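Peptide ABC transporter permease (PDB 6EXS) probably carries peptides across the membrane as a POT family transporter, here binding a thioalcohol-conjugated dipeptide that is a malodour precursor. Local coordinates at residues I301-S306 against S443-N448; N310-E315 against N462-L467; Q336-L341 against L401-C406; I366-G371 against S435-T440. One frame throughout, in Å; residues are numbered along the deposited sequence.

Contact 1 of 4, residues I301-S306 against S443-N448. With C3H (2-[[(2~{R})-2-azanyl-3-[(3~{S})-3-methyl-1-oxidanyl-hexan-3-yl]sulfanyl-propanoyl]amino]ethanoic acid), chain O.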
# COMPACT_ATOMS: atom_id res chain seq x y z
N ILE A 301 10.81 5.91 -1.83
CA ILE A 301 11.14 6.83 -0.75
C ILE A 301 9.99 6.88 0.26
O ILE A 301 10.24 6.70 1.45
CB ILE A 301 11.58 8.21 -1.28
CG1 ILE A 301 12.96 8.08 -1.99
CG2 ILE A 301 11.65 9.24 -0.12
CD1 ILE A 301 13.46 9.31 -2.73
N GLN A 302 8.74 7.07 -0.21
CA GLN A 302 7.57 7.11 0.67
C GLN A 302 7.39 5.83 1.53
O GLN A 302 7.21 5.94 2.74
CB GLN A 302 6.29 7.42 -0.13
CG GLN A 302 5.13 7.92 0.72
CD GLN A 302 4.37 6.83 1.44
OE1 GLN A 302 4.30 5.68 1.02
NE2 GLN A 302 3.76 7.18 2.55
N GLU A 303 7.43 4.63 0.93
CA GLU A 303 7.24 3.39 1.69
C GLU A 303 8.41 3.05 2.63
O GLU A 303 8.30 2.12 3.44
CB GLU A 303 6.92 2.21 0.76
CG GLU A 303 5.56 2.30 0.08
CD GLU A 303 4.35 1.94 0.92
OE1 GLU A 303 4.50 1.75 2.15
OE2 GLU A 303 3.25 1.86 0.33
N GLN A 304 9.50 3.85 2.58
CA GLN A 304 10.64 3.66 3.47
C GLN A 304 10.46 4.35 4.81
O GLN A 304 11.26 4.13 5.71
CB GLN A 304 11.96 4.05 2.80
CG GLN A 304 12.62 2.91 2.05
CD GLN A 304 13.80 3.41 1.25
OE1 GLN A 304 14.69 4.09 1.77
NE2 GLN A 304 13.83 3.08 -0.04
N GLY A 305 9.40 5.14 4.95
CA GLY A 305 9.08 5.78 6.22
C GLY A 305 8.55 4.80 7.25
O GLY A 305 8.42 5.15 8.43
N SER A 306 8.19 3.57 6.80
CA SER A 306 7.66 2.51 7.66
C SER A 306 8.73 1.58 8.22
O SER A 306 8.44 0.84 9.16
CB SER A 306 6.60 1.69 6.92
OG SER A 306 7.12 1.12 5.73
N SER A 443 6.04 -2.72 -7.11
CA SER A 443 7.42 -2.75 -7.62
C SER A 443 8.38 -1.94 -6.75
O SER A 443 9.48 -2.42 -6.49
CB SER A 443 7.48 -2.26 -9.06
OG SER A 443 6.72 -3.13 -9.87
N ALA A 444 7.98 -0.72 -6.30
CA ALA A 444 8.81 0.12 -5.43
C ALA A 444 9.14 -0.60 -4.12
O ALA A 444 10.29 -0.59 -3.72
CB ALA A 444 8.11 1.44 -5.14
N GLN A 445 8.14 -1.27 -3.51
CA GLN A 445 8.30 -2.06 -2.29
C GLN A 445 9.16 -3.32 -2.52
O GLN A 445 9.89 -3.73 -1.60
CB GLN A 445 6.92 -2.42 -1.70
CG GLN A 445 6.28 -1.31 -0.86
CD GLN A 445 6.86 -1.21 0.53
OE1 GLN A 445 8.05 -0.89 0.72
NE2 GLN A 445 6.03 -1.42 1.54
N ALA A 446 9.09 -3.90 -3.75
CA ALA A 446 9.89 -5.06 -4.18
C ALA A 446 11.36 -4.69 -4.30
O ALA A 446 12.21 -5.49 -3.91
CB ALA A 446 9.38 -5.59 -5.51
N ILE A 447 11.68 -3.48 -4.83
CA ILE A 447 13.05 -2.97 -4.94
C ILE A 447 13.55 -2.65 -3.50
O ILE A 447 14.69 -3.00 -3.15
CB ILE A 447 13.17 -1.73 -5.89
CG1 ILE A 447 12.50 -1.94 -7.29
CG2 ILE A 447 14.60 -1.24 -6.04
CD1 ILE A 447 12.86 -3.18 -8.11
N ASN A 448 12.69 -2.02 -2.68
CA ASN A 448 12.98 -1.66 -1.28
C ASN A 448 13.50 -2.82 -0.42
O ASN A 448 14.39 -2.60 0.40
CB ASN A 448 11.77 -1.00 -0.62
CG ASN A 448 11.58 0.43 -1.00
OD1 ASN A 448 12.46 1.06 -1.59
ND2 ASN A 448 10.41 0.99 -0.68
O2 C3H O . -2.85 4.13 3.49
C11 C3H O . -2.72 5.30 3.58
O3 C3H O . -3.07 6.13 2.66
C10 C3H O . -2.06 6.00 4.73
N1 C3H O . -1.07 5.20 5.40
C9 C3H O . 0.18 5.15 4.98
O1 C3H O . 0.49 4.95 3.81
C8 C3H O . 1.27 5.38 5.98
N C3H O . 0.73 5.23 7.32
C7 C3H O . 2.39 4.35 5.80
S C3H O . 3.90 4.88 4.95
C3 C3H O . 4.83 6.16 5.95
C4 C3H O . 5.32 5.45 7.19
C5 C3H O . 3.88 7.34 6.20
C6 C3H O . 4.33 8.41 7.17
O C3H O . 3.48 8.51 8.27
C2 C3H O . 6.02 6.70 5.17
C1 C3H O . 5.98 8.19 4.86
C C3H O . 7.20 8.63 4.10
O HOH W 1 7.97 -1.03 4.37
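E303 and Q445 lie flat against each other where segment 301-306 meets helix 430-451, within the helical bundle of this major facilitator superfamily fold. Their chains cross at about a right angle. Both bend at the second torsion, and this lays the carboxylate and the amide in a stack with planes 10° apart. Q445 OE1 sits over the aliphatic part of its neighbour, 3.3 Å from E303 CB. Q445 NE2 comes within 3.6 Å of E303 OE1. The carboxylate has its main polar partner in N441, which bonds OE2.

Q304 and N448 meet in a different way. Their amide planes are 81° apart. Q304 NE2 donates to N448 OD1 at 2.9 Å, with an N-H...O angle of 151°. N448 OD1 lies in the amide plane of Q304, but the donor stands above the carbonyl plane of N448. The other end of the Q304 amide, OE1, bonds Y379 and Y463. N448 ND2 makes a weak bond to Q445 OE1, which ties the two pairs together.

The far side of segment 301-306 faces the bound conjugate. Q302 NE2 is 3.3 Å from the ligand sulfur, C3H S. The backbone of G305 packs on the ligand methyl C4. S306 OG donates to E303 O at 2.8 Å. It also accepts from a water at 2.7 Å, and that water takes a weak bond from Q445 NE2.

Contact 2 of 4, residues N310-E315 against N462-L467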
# COMPACT_ATOMS: atom_id res chain seq x y z
N ASN A 310 11.84 5.82 10.39
CA ASN A 310 11.40 5.65 11.78
C ASN A 310 12.49 5.07 12.73
O ASN A 310 12.61 5.54 13.87
CB ASN A 310 10.11 4.82 11.84
CG ASN A 310 10.12 3.49 11.12
OD1 ASN A 310 10.95 3.23 10.24
ND2 ASN A 310 9.16 2.64 11.44
N ILE A 311 13.27 4.04 12.27
CA ILE A 311 14.37 3.43 13.03
C ILE A 311 15.49 4.47 13.16
O ILE A 311 16.11 4.57 14.23
CB ILE A 311 14.88 2.10 12.41
CG1 ILE A 311 13.77 1.04 12.32
CG2 ILE A 311 16.09 1.56 13.20
CD1 ILE A 311 14.23 -0.30 11.64
N TYR A 312 15.74 5.27 12.09
CA TYR A 312 16.73 6.35 12.08
C TYR A 312 16.34 7.42 13.09
O TYR A 312 17.20 7.90 13.82
CB TYR A 312 16.87 6.96 10.67
CG TYR A 312 17.98 7.99 10.56
CD1 TYR A 312 19.32 7.62 10.61
CD2 TYR A 312 17.68 9.34 10.37
CE1 TYR A 312 20.34 8.56 10.46
CE2 TYR A 312 18.69 10.29 10.24
CZ TYR A 312 20.02 9.89 10.28
OH TYR A 312 21.02 10.83 10.15
N GLY A 313 15.05 7.76 13.16
CA GLY A 313 14.53 8.72 14.12
C GLY A 313 14.70 8.21 15.55
O GLY A 313 15.21 8.94 16.40
N LEU A 314 14.32 6.94 15.79
CA LEU A 314 14.42 6.28 17.10
C LEU A 314 15.88 6.19 17.60
O LEU A 314 16.15 6.41 18.78
CB LEU A 314 13.77 4.87 17.03
CG LEU A 314 13.76 3.99 18.29
CD1 LEU A 314 13.03 4.66 19.46
CD2 LEU A 314 13.09 2.68 18.02
N GLU A 315 16.80 5.89 16.68
CA GLU A 315 18.22 5.70 17.00
C GLU A 315 19.09 6.96 16.95
O GLU A 315 20.09 7.01 17.66
CB GLU A 315 18.83 4.63 16.09
CG GLU A 315 18.30 3.23 16.36
CD GLU A 315 18.81 2.17 15.42
OE1 GLU A 315 19.54 2.51 14.46
OE2 GLU A 315 18.46 0.99 15.63
N ASN A 462 24.76 8.60 3.79
CA ASN A 462 25.12 8.56 2.38
C ASN A 462 24.01 7.90 1.58
O ASN A 462 23.77 8.30 0.44
CB ASN A 462 26.44 7.83 2.15
CG ASN A 462 27.65 8.42 2.84
OD1 ASN A 462 27.61 9.48 3.47
ND2 ASN A 462 28.76 7.71 2.73
N TYR A 463 23.31 6.92 2.20
CA TYR A 463 22.16 6.21 1.61
C TYR A 463 21.00 7.19 1.31
O TYR A 463 20.46 7.16 0.21
CB TYR A 463 21.73 5.05 2.53
CG TYR A 463 20.43 4.37 2.17
CD1 TYR A 463 19.21 4.81 2.70
CD2 TYR A 463 20.41 3.23 1.36
CE1 TYR A 463 18.01 4.17 2.40
CE2 TYR A 463 19.22 2.56 1.08
CZ TYR A 463 18.02 3.04 1.59
OH TYR A 463 16.84 2.41 1.32
N PHE A 464 20.64 8.07 2.27
CA PHE A 464 19.60 9.08 2.10
C PHE A 464 19.96 10.08 0.99
O PHE A 464 19.09 10.44 0.19
CB PHE A 464 19.31 9.85 3.41
CG PHE A 464 18.61 9.09 4.51
CD1 PHE A 464 17.38 8.48 4.29
CD2 PHE A 464 19.12 9.07 5.80
CE1 PHE A 464 16.72 7.80 5.32
CE2 PHE A 464 18.45 8.40 6.83
CZ PHE A 464 17.26 7.76 6.58
N ILE A 465 21.25 10.51 0.93
CA ILE A 465 21.73 11.45 -0.08
C ILE A 465 21.74 10.79 -1.47
O ILE A 465 21.23 11.39 -2.42
CB ILE A 465 23.08 12.12 0.31
CG1 ILE A 465 22.94 12.89 1.65
CG2 ILE A 465 23.60 13.07 -0.79
CD1 ILE A 465 24.24 13.06 2.45
N PHE A 466 22.27 9.55 -1.57
CA PHE A 466 22.34 8.79 -2.83
C PHE A 466 20.95 8.52 -3.44
O PHE A 466 20.75 8.77 -4.62
CB PHE A 466 23.16 7.49 -2.66
CG PHE A 466 23.03 6.46 -3.77
CD1 PHE A 466 23.61 6.69 -5.01
CD2 PHE A 466 22.37 5.26 -3.56
CE1 PHE A 466 23.50 5.74 -6.04
CE2 PHE A 466 22.26 4.31 -4.58
CZ PHE A 466 22.82 4.56 -5.81
N LEU A 467 19.99 8.06 -2.60
CA LEU A 467 18.61 7.77 -2.99
C LEU A 467 17.84 9.04 -3.33
O LEU A 467 17.07 9.03 -4.30
CB LEU A 467 17.88 6.98 -1.88
CG LEU A 467 17.77 5.48 -2.09
CD1 LEU A 467 19.07 4.78 -1.77
CD2 LEU A 467 16.66 4.90 -1.25
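Y312 and F464 reach each other through different first torsions. Y312 sends CG opposite its backbone N (chi1 -174°). F464 swings CG opposite its own carbonyl carbon (chi1 -71°). The two rings then close the gap between helix 309-316 and helix 460-479 in the helical bundle of this major facilitator superfamily protein. The nearest CA atoms, those of Y312 and F464, are 10.7 Å apart, so the backbones do not touch and the aromatic side chains span the distance.

The pair is edge-to-face, or T-shaped. The edge of F464 points at the face of Y312, with planes at 70° and ring centroids 5.0 Å apart. F464 CE2 does most of the touching. It stands 3.6 Å above the Y312 plane, over the ring centre. This puts it at similar distances from all the ring carbons. The C-H edge of F464 meets the pi face of Y312, a favourable arrangement for two aromatic rings.

F464 is also edge-to-face with Y379, and I382 of the same helix 364-389 packs on both side chains of the pair. Helix 364-389 thus helps to close the space between the other two. Y312 in turn rests on Q460 and T461, just ahead of segment 462-467. The closest approach is F464 CE2 to Y312 CD2, 3.7 Å, with F464 CZ a little farther off at 4.1 Å from Y312 CG.

Contact 3 of 4, residues Q336-L341 against L401-C406. With C3H (2-[[(2~{R})-2-azanyl-3-[(3~{S})-3-methyl-1-oxidanyl-hexan-3-yl]sulfanyl-propanoyl]amino]ethanoic acid), chain O; OLC ((2R)-2,3-dihydroxypropyl (9Z)-octadec-9-enoate), chain B.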
# COMPACT_ATOMS: atom_id res chain seq x y z
N GLN A 336 4.14 6.85 11.89
CA GLN A 336 3.20 6.27 10.91
C GLN A 336 1.90 7.06 10.74
O GLN A 336 1.18 6.85 9.75
CB GLN A 336 2.85 4.81 11.27
CG GLN A 336 4.04 3.87 11.40
CD GLN A 336 4.84 3.87 10.14
OE1 GLN A 336 5.91 4.48 10.08
NE2 GLN A 336 4.29 3.25 9.10
N SER A 337 1.57 7.91 11.73
CA SER A 337 0.38 8.75 11.80
C SER A 337 0.57 10.09 11.08
O SER A 337 -0.43 10.75 10.79
CB SER A 337 -0.00 8.99 13.26
OG SER A 337 -0.51 7.83 13.90
N ILE A 338 1.85 10.48 10.78
CA ILE A 338 2.16 11.77 10.14
C ILE A 338 1.51 11.91 8.74
O ILE A 338 0.75 12.85 8.52
CB ILE A 338 3.69 12.10 10.12
CG1 ILE A 338 4.28 12.12 11.55
CG2 ILE A 338 3.93 13.46 9.40
CD1 ILE A 338 5.77 12.14 11.65
N ASN A 339 1.83 10.99 7.83
CA ASN A 339 1.32 10.95 6.46
C ASN A 339 -0.23 10.89 6.39
O ASN A 339 -0.79 11.74 5.70
CB ASN A 339 2.00 9.80 5.70
CG ASN A 339 1.62 9.64 4.27
OD1 ASN A 339 0.58 9.09 3.97
ND2 ASN A 339 2.53 10.00 3.36
N PRO A 340 -0.95 9.97 7.11
CA PRO A 340 -2.43 10.00 7.07
C PRO A 340 -3.06 11.28 7.63
O PRO A 340 -4.10 11.70 7.13
CB PRO A 340 -2.85 8.76 7.87
CG PRO A 340 -1.61 7.96 8.06
CD PRO A 340 -0.46 8.89 7.99
N LEU A 341 -2.43 11.92 8.66
CA LEU A 341 -2.94 13.18 9.22
C LEU A 341 -2.89 14.31 8.17
O LEU A 341 -3.88 15.01 7.99
CB LEU A 341 -2.17 13.60 10.48
CG LEU A 341 -2.55 14.97 11.10
CD1 LEU A 341 -3.95 14.94 11.70
CD2 LEU A 341 -1.54 15.41 12.13
N LEU A 401 9.91 16.68 9.75
CA LEU A 401 9.98 17.55 8.57
C LEU A 401 10.20 16.70 7.30
O LEU A 401 9.61 17.01 6.26
CB LEU A 401 11.07 18.64 8.72
CG LEU A 401 11.31 19.62 7.55
CD1 LEU A 401 10.00 20.27 7.02
CD2 LEU A 401 12.32 20.68 7.94
N SER A 402 10.98 15.61 7.39
CA SER A 402 11.19 14.71 6.26
C SER A 402 9.87 14.03 5.84
O SER A 402 9.56 14.02 4.65
CB SER A 402 12.25 13.66 6.59
OG SER A 402 12.56 12.92 5.42
N TYR A 403 9.07 13.55 6.81
CA TYR A 403 7.75 12.94 6.59
C TYR A 403 6.79 13.94 5.93
O TYR A 403 6.08 13.58 5.00
CB TYR A 403 7.15 12.45 7.92
CG TYR A 403 7.68 11.10 8.37
CD1 TYR A 403 7.26 9.92 7.75
CD2 TYR A 403 8.58 11.00 9.43
CE1 TYR A 403 7.74 8.68 8.17
CE2 TYR A 403 9.09 9.77 9.83
CZ TYR A 403 8.65 8.61 9.21
OH TYR A 403 9.14 7.39 9.61
N VAL A 404 6.79 15.20 6.42
CA VAL A 404 5.92 16.28 5.94
C VAL A 404 6.23 16.64 4.48
O VAL A 404 5.30 16.83 3.70
CB VAL A 404 5.92 17.52 6.89
CG1 VAL A 404 5.10 18.67 6.30
CG2 VAL A 404 5.42 17.16 8.29
N ILE A 405 7.53 16.71 4.10
CA ILE A 405 7.91 17.02 2.71
C ILE A 405 7.43 15.91 1.76
O ILE A 405 6.87 16.20 0.70
CB ILE A 405 9.41 17.38 2.56
CG1 ILE A 405 9.77 18.63 3.41
CG2 ILE A 405 9.80 17.59 1.07
CD1 ILE A 405 11.27 18.74 3.79
N CYS A 406 7.59 14.65 2.19
CA CYS A 406 7.17 13.49 1.41
C CYS A 406 5.66 13.41 1.18
O CYS A 406 5.22 13.10 0.06
CB CYS A 406 7.71 12.20 2.02
SG CYS A 406 7.83 10.84 0.84
O2 C3H O . -2.85 4.13 3.49
C11 C3H O . -2.72 5.30 3.58
O3 C3H O . -3.07 6.13 2.66
C10 C3H O . -2.06 6.00 4.73
N1 C3H O . -1.07 5.20 5.40
C9 C3H O . 0.18 5.15 4.98
O1 C3H O . 0.49 4.95 3.81
C8 C3H O . 1.27 5.38 5.98
N C3H O . 0.73 5.23 7.32
C7 C3H O . 2.39 4.35 5.80
S C3H O . 3.90 4.88 4.95
C3 C3H O . 4.83 6.16 5.95
C4 C3H O . 5.32 5.45 7.19
C5 C3H O . 3.88 7.34 6.20
C6 C3H O . 4.33 8.41 7.17
O C3H O . 3.48 8.51 8.27
C2 C3H O . 6.02 6.70 5.17
C1 C3H O . 5.98 8.19 4.86
C C3H O . 7.20 8.63 4.10
C18 OLC B . 0.16 12.88 15.29
C10 OLC B . 5.36 19.90 11.75
C9 OLC B . 6.59 20.15 11.29
C17 OLC B . 1.18 12.90 14.17
C11 OLC B . 4.97 19.20 13.04
C8 OLC B . 7.91 19.80 11.91
C24 OLC B . 18.17 23.76 15.08
C16 OLC B . 2.39 13.78 14.45
C12 OLC B . 3.87 18.15 12.84
C7 OLC B . 8.64 20.96 12.59
C15 OLC B . 2.27 15.22 13.98
C13 OLC B . 3.33 17.56 14.14
C6 OLC B . 9.32 21.97 11.66
C14 OLC B . 3.52 16.05 14.26
C5 OLC B . 10.67 21.56 11.07
C4 OLC B . 11.88 21.53 12.01
C3 OLC B . 12.43 22.89 12.43
C2 OLC B . 13.93 22.88 12.73
C21 OLC B . 16.27 22.11 15.46
C1 OLC B . 14.31 22.48 14.13
C22 OLC B . 17.34 22.98 16.09
O19 OLC B . 13.59 21.91 14.91
O25 OLC B . 18.96 22.89 14.27
O23 OLC B . 16.78 23.86 17.05
O20 OLC B . 15.58 22.82 14.39
O HOH W 2 5.09 11.15 4.36
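The pocket for the conjugated peptide is partly built here, where I338 and Y403 bring helix 338-357 against helix 396-418. The direct contact is apolar. I338 CG2 packs on Y403 CB at 3.7 Å and reaches V404 CG2 at 4.1 Å. I338 CD1 lies 3.8 Å from Y403 CD2, oblique to the ring. The side chains of I338 and Y403 cross at about a right angle. I338 carries CG2 opposite its backbone N, and this turns the branch to Y403 CB and V404. CG1, opposite the carbonyl carbon (chi1 -58°), touches the acyl chain of a bound monoolein, and its CD1 reaches the Y403 ring. I338 therefore packs between the pocket wall and lipid.

A water joins the two helices on the pocket side. It accepts from N339 ND2 at 3.0 Å and donates to Y403 O at 2.7 Å. N339 ND2 also bonds E410. The phenol of Y403 is held at its far end by G305 O.

The ligand fits beside this seam. Its C6 lies 3.3 Å from Y403 CD1, and its propyl end C nears C406 SG. N339 N donates to the ligand hydroxyl O at 3.0 Å, with an N-H...O angle of 163°. The ligand amino N donates to Q336 O, also at 3.0 Å. Both bonds use protein backbone. This implies that the hydroxyl and amino groups are gripped here by main-chain polarity, while side chains such as Y403 and C406 pack on the hydrocarbon branches of the thioalcohol part.

Contact 4 of 4, residues I366-G371 against S435-T440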
# COMPACT_ATOMS: atom_id res chain seq x y z
N ILE A 366 3.74 16.82 -14.93
CA ILE A 366 4.26 17.87 -14.05
C ILE A 366 3.94 17.54 -12.57
O ILE A 366 4.84 17.63 -11.74
CB ILE A 366 3.80 19.30 -14.48
CG1 ILE A 366 4.28 19.63 -15.92
CG2 ILE A 366 4.29 20.39 -13.51
CD1 ILE A 366 3.49 20.77 -16.66
N LYS A 367 2.68 17.12 -12.27
CA LYS A 367 2.21 16.75 -10.93
C LYS A 367 3.04 15.62 -10.33
O LYS A 367 3.44 15.71 -9.16
CB LYS A 367 0.72 16.37 -10.94
CG LYS A 367 -0.23 17.55 -11.04
CD LYS A 367 -1.67 17.10 -10.88
CE LYS A 367 -2.67 18.19 -11.10
NZ LYS A 367 -4.05 17.71 -10.84
N PHE A 368 3.32 14.56 -11.14
CA PHE A 368 4.15 13.41 -10.77
C PHE A 368 5.59 13.82 -10.51
O PHE A 368 6.20 13.36 -9.55
CB PHE A 368 4.10 12.34 -11.87
CG PHE A 368 3.10 11.24 -11.63
CD1 PHE A 368 1.74 11.51 -11.62
CD2 PHE A 368 3.52 9.93 -11.45
CE1 PHE A 368 0.81 10.49 -11.40
CE2 PHE A 368 2.60 8.91 -11.24
CZ PHE A 368 1.25 9.19 -11.22
N SER A 369 6.13 14.71 -11.36
CA SER A 369 7.47 15.26 -11.26
C SER A 369 7.63 16.06 -9.96
O SER A 369 8.62 15.86 -9.26
CB SER A 369 7.81 16.10 -12.48
OG SER A 369 7.82 15.30 -13.65
N ILE A 370 6.62 16.92 -9.62
CA ILE A 370 6.59 17.72 -8.39
C ILE A 370 6.63 16.80 -7.16
O ILE A 370 7.41 17.05 -6.24
CB ILE A 370 5.36 18.67 -8.36
CG1 ILE A 370 5.48 19.77 -9.43
CG2 ILE A 370 5.16 19.29 -6.97
CD1 ILE A 370 4.09 20.39 -9.88
N GLY A 371 5.81 15.74 -7.19
CA GLY A 371 5.72 14.74 -6.13
C GLY A 371 7.01 14.00 -5.86
O GLY A 371 7.44 13.92 -4.70
N SER A 435 -3.79 -2.33 -12.74
CA SER A 435 -2.65 -3.09 -12.24
C SER A 435 -1.34 -2.31 -12.35
O SER A 435 -0.53 -2.42 -11.43
CB SER A 435 -2.51 -4.43 -12.97
OG SER A 435 -3.54 -5.34 -12.61
N VAL A 436 -1.11 -1.52 -13.43
CA VAL A 436 0.14 -0.77 -13.59
C VAL A 436 0.27 0.39 -12.57
O VAL A 436 1.38 0.59 -12.07
CB VAL A 436 0.52 -0.31 -15.04
CG1 VAL A 436 0.64 -1.50 -15.99
CG2 VAL A 436 -0.44 0.74 -15.59
N TRP A 437 -0.82 1.12 -12.22
CA TRP A 437 -0.71 2.17 -11.19
C TRP A 437 -0.49 1.53 -9.78
O TRP A 437 0.24 2.08 -8.96
CB TRP A 437 -1.86 3.22 -11.21
CG TRP A 437 -2.03 3.96 -9.91
CD1 TRP A 437 -3.02 3.77 -8.99
CD2 TRP A 437 -1.09 4.88 -9.31
NE1 TRP A 437 -2.77 4.53 -7.86
CE2 TRP A 437 -1.60 5.22 -8.03
CE3 TRP A 437 0.14 5.44 -9.72
CZ2 TRP A 437 -0.95 6.12 -7.18
CZ3 TRP A 437 0.80 6.31 -8.86
CH2 TRP A 437 0.25 6.65 -7.61
N LEU A 438 -1.08 0.35 -9.55
CA LEU A 438 -0.93 -0.43 -8.33
C LEU A 438 0.50 -1.01 -8.25
O LEU A 438 1.08 -1.10 -7.16
CB LEU A 438 -1.97 -1.55 -8.32
CG LEU A 438 -2.38 -2.16 -6.98
CD1 LEU A 438 -2.89 -1.10 -6.00
CD2 LEU A 438 -3.46 -3.14 -7.20
N LEU A 439 1.08 -1.36 -9.42
CA LEU A 439 2.43 -1.87 -9.55
C LEU A 439 3.51 -0.82 -9.30
O LEU A 439 4.62 -1.19 -8.94
CB LEU A 439 2.65 -2.59 -10.89
CG LEU A 439 2.29 -4.09 -10.89
CD1 LEU A 439 2.31 -4.65 -12.28
CD2 LEU A 439 3.23 -4.90 -9.99
N THR A 440 3.20 0.50 -9.43
CA THR A 440 4.17 1.56 -9.10
C THR A 440 4.53 1.41 -7.63
O THR A 440 5.68 1.66 -7.27
CB THR A 440 3.67 2.99 -9.44
OG1 THR A 440 2.58 3.36 -8.59
CG2 THR A 440 3.28 3.16 -10.89
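W437 reaches F368 with the far rim of its indole, and so joins helix 430-451 to helix 364-389. Its CB does not point straight at the other helix. CG leaves CB opposite the backbone N (chi1 159°), and this carries the ring across. CE3 is the first atom to come near, 4.2 Å from F368 CZ. CZ3, next along the six-membered ring, makes the closest approach. It lies 3.8 Å from F368 CZ and 4.0 Å from F368 CE2. The phenyl and the six-membered ring have planes at 72° and centroids 5.9 Å apart. They meet obliquely, and the contact is small and apolar.

One face of the indole is backed by T440. Its OG1 stands 3.3 Å above the W437 plane, toward the rim. That hydroxyl is fixed by donating to W437 O at 2.7 Å, so the residue that carries the ring also holds the group over it.

Around the pair, W299 of helix 279-302 meets the W437 ring and also touches T440. L291 of the same helix packs on F368. From helix 396-418, T416 lies against F368 and N418 against W437. The two aromatic side chains thus sit where four helices come together.

Overall arrangement
Contacts 1 and 3 both line the pocket of the bound conjugate. Their centres are 15 Å apart, and G305 O and Y403 OH join them at 2.6 Å, a probable hydrogen bond. Contact 2 lies farther out, with the F464 side chain about 10 Å from the ligand. It touches contact 1 through Q304 OE1 and Y463 OH, 2.8 Å apart, and contact 3 by packing of N310 near Y403. Contact 4 shares helix 430-451 with contact 1. It stays about 5 Å from contact 3 and about 11 Å from contact 2, nearest atoms in each case. Its W437 side chain is about 10 Å from the ligand.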